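Local coordinates for uncharacterized protein (Magnetospirillum magneticum AMB-1, PDB 5MU5) that probably transfers sugars onto flagellin as a Maf glycosyltransferase, a modification involved in forming the bacterial flagellum, at residues T552-A560 with L573-R581. Sequence-based numbering, arbitrary orientation.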
# COMPACT_ATOMS: atom_id res chain seq x y z
N THR A 552 -25.46 -5.12 1.81
CA THR A 552 -25.35 -6.50 2.28
C THR A 552 -24.06 -6.70 3.09
O THR A 552 -24.06 -7.27 4.19
CB THR A 552 -25.40 -7.47 1.07
OG1 THR A 552 -26.70 -7.41 0.48
CG2 THR A 552 -25.09 -8.91 1.48
N LEU A 553 -22.95 -6.22 2.54
CA LEU A 553 -21.66 -6.30 3.24
C LEU A 553 -21.69 -5.55 4.58
O LEU A 553 -21.21 -6.04 5.60
CB LEU A 553 -20.53 -5.76 2.34
CG LEU A 553 -19.11 -5.85 2.93
CD1 LEU A 553 -18.76 -7.26 3.43
CD2 LEU A 553 -18.07 -5.38 1.93
N LEU A 554 -22.26 -4.36 4.56
CA LEU A 554 -22.36 -3.54 5.75
C LEU A 554 -23.18 -4.26 6.80
O LEU A 554 -22.83 -4.27 7.97
CB LEU A 554 -23.00 -2.20 5.42
CG LEU A 554 -22.12 -1.24 4.62
CD1 LEU A 554 -22.92 -0.00 4.23
CD2 LEU A 554 -20.89 -0.85 5.43
N GLY A 555 -24.28 -4.87 6.37
CA GLY A 555 -25.13 -5.63 7.27
C GLY A 555 -24.36 -6.74 7.94
O GLY A 555 -24.52 -6.98 9.14
N GLU A 556 -23.50 -7.42 7.18
CA GLU A 556 -22.71 -8.54 7.71
C GLU A 556 -21.66 -8.07 8.74
O GLU A 556 -21.40 -8.77 9.72
CB GLU A 556 -22.07 -9.36 6.57
CG GLU A 556 -23.08 -10.17 5.76
CD GLU A 556 -22.53 -10.77 4.46
OE1 GLU A 556 -21.39 -10.43 4.06
OE2 GLU A 556 -23.25 -11.59 3.82
N CYS A 557 -21.12 -6.87 8.55
CA CYS A 557 -20.18 -6.29 9.53
C CYS A 557 -20.88 -5.84 10.80
O CYS A 557 -20.30 -5.92 11.87
CB CYS A 557 -19.44 -5.10 8.94
SG CYS A 557 -18.46 -5.48 7.49
N ALA A 558 -22.10 -5.33 10.66
CA ALA A 558 -22.90 -4.91 11.80
C ALA A 558 -23.19 -6.13 12.64
O ALA A 558 -23.01 -6.12 13.87
CB ALA A 558 -24.20 -4.27 11.34
N GLN A 559 -23.59 -7.20 11.97
CA GLN A 559 -23.92 -8.46 12.64
C GLN A 559 -22.70 -9.06 13.37
O GLN A 559 -22.82 -9.60 14.47
CB GLN A 559 -24.47 -9.45 11.61
CG GLN A 559 -24.96 -10.77 12.20
CD GLN A 559 -26.10 -10.56 13.18
OE1 GLN A 559 -26.97 -9.73 12.96
NE2 GLN A 559 -26.08 -11.30 14.28
N ALA A 560 -21.53 -8.96 12.73
CA ALA A 560 -20.27 -9.43 13.31
C ALA A 560 -19.99 -8.71 14.62
O ALA A 560 -19.63 -9.34 15.59
CB ALA A 560 -19.13 -9.21 12.34
N LEU A 573 -10.78 -10.79 13.54
CA LEU A 573 -10.62 -11.89 12.58
C LEU A 573 -11.84 -11.98 11.69
O LEU A 573 -11.71 -12.16 10.49
CB LEU A 573 -10.42 -13.24 13.28
CG LEU A 573 -9.04 -13.45 13.89
CD1 LEU A 573 -9.03 -14.60 14.90
CD2 LEU A 573 -8.00 -13.67 12.81
N VAL A 574 -13.02 -11.83 12.26
CA VAL A 574 -14.24 -11.92 11.47
C VAL A 574 -14.37 -10.75 10.49
O VAL A 574 -14.73 -10.97 9.34
CB VAL A 574 -15.49 -12.02 12.36
CG1 VAL A 574 -16.76 -11.97 11.54
CG2 VAL A 574 -15.45 -13.33 13.14
N LEU A 575 -14.07 -9.54 10.92
CA LEU A 575 -14.16 -8.38 10.03
C LEU A 575 -13.11 -8.44 8.93
O LEU A 575 -13.39 -8.11 7.77
CB LEU A 575 -13.98 -7.06 10.79
CG LEU A 575 -15.12 -6.64 11.72
CD1 LEU A 575 -14.70 -5.40 12.50
CD2 LEU A 575 -16.40 -6.40 10.93
N SER A 576 -11.90 -8.85 9.28
CA SER A 576 -10.84 -8.96 8.27
C SER A 576 -11.25 -9.92 7.17
O SER A 576 -11.18 -9.56 5.98
CB SER A 576 -9.53 -9.41 8.88
OG SER A 576 -8.96 -8.34 9.61
N GLU A 577 -11.71 -11.11 7.56
CA GLU A 577 -12.17 -12.11 6.58
C GLU A 577 -13.22 -11.55 5.62
O GLU A 577 -13.16 -11.83 4.43
CB GLU A 577 -12.71 -13.36 7.28
CG GLU A 577 -13.34 -14.37 6.32
CD GLU A 577 -13.79 -15.64 7.01
OE1 GLU A 577 -13.93 -15.64 8.26
OE2 GLU A 577 -14.01 -16.65 6.31
N MET A 578 -14.15 -10.76 6.13
CA MET A 578 -15.17 -10.14 5.29
C MET A 578 -14.66 -9.00 4.42
O MET A 578 -15.19 -8.76 3.36
CB MET A 578 -16.26 -9.55 6.15
CG MET A 578 -17.13 -10.58 6.81
SD MET A 578 -18.27 -9.78 7.94
CE MET A 578 -19.04 -11.24 8.64
N LEU A 579 -13.65 -8.26 4.88
CA LEU A 579 -13.26 -7.03 4.19
C LEU A 579 -11.97 -7.08 3.38
O LEU A 579 -11.88 -6.41 2.34
CB LEU A 579 -13.16 -5.90 5.20
CG LEU A 579 -14.45 -5.58 5.92
CD1 LEU A 579 -14.14 -4.55 6.98
CD2 LEU A 579 -15.53 -5.09 4.98
N LEU A 580 -10.99 -7.85 3.86
CA LEU A 580 -9.65 -7.93 3.25
C LEU A 580 -9.54 -9.21 2.43
O LEU A 580 -10.30 -9.37 1.49
CB LEU A 580 -8.58 -7.83 4.34
CG LEU A 580 -8.78 -6.66 5.30
CD1 LEU A 580 -7.74 -6.68 6.41
CD2 LEU A 580 -8.75 -5.31 4.59
N ARG A 581 -8.61 -10.11 2.77
CA ARG A 581 -8.44 -11.39 2.05
C ARG A 581 -8.21 -11.13 0.56
O ARG A 581 -8.85 -11.74 -0.30
CB ARG A 581 -9.68 -12.29 2.28
CG ARG A 581 -9.59 -13.69 1.69
CD ARG A 581 -10.87 -14.47 1.96
NE ARG A 581 -12.04 -13.91 1.28
CZ ARG A 581 -12.36 -14.10 -0.00
NH1 ARG A 581 -11.60 -14.83 -0.81
NH2 ARG A 581 -13.46 -13.53 -0.49
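Met-578 is the knob in this knobs-into-holes contact of an antiparallel helical hairpin: its side chain sits among Leu-553, Glu-556, Cys-557 and Ala-560. The two helices, 546-564 and 568-579, follow one another in the Maf helical bundle domain, and their segment axes lie 9.9 Å apart at 170°. Methionine suits the hole because its unbranched chain, extended beyond CG, reaches across to the backbone opposite; Met-578 CE ends 3.6 Å from Glu-556 O, and its SD lies near Cys-557 N. The small side chains of Cys-557 and Ala-560 allow a close approach; Cys-557 CA and Leu-575 CA are 6.4 Å apart, with CD2 of the leucine resting against CB and SG of the cysteine. This inner side is the tightly packed one, closed by helix 589-609, whose Leu-598 touches Cys-557 and whose Met-599 touches Leu-579. There Leu-553 and Leu-579 cross obliquely, CD2 to CD2 at 4.0 Å. With chi1 at -177°, Leu-553 has CG anti to its own nitrogen, which carries the forked end closer to the partner helix than its CB direction alone would suggest. CD1 also comes near Met-578 O, a carbonyl that accepts a hydrogen bond from Gln-591. Were Leu-553 cut back to an alanine, Leu-579 CD2 and one wall of the hole around Met-578 would probably lose their apolar cover. The other side of the knob is looser and faces solvent. Exposed Glu-556 lends it mainly the aliphatic CB, 4.1 Å from Met-578 SD, while its extended chain places a carboxylate where charge is readily tolerated. Toward the hairpin's connection, Ala-560 is small enough to let a branched residue approach, and its CB meets Val-574 CG1 at 3.7 Å.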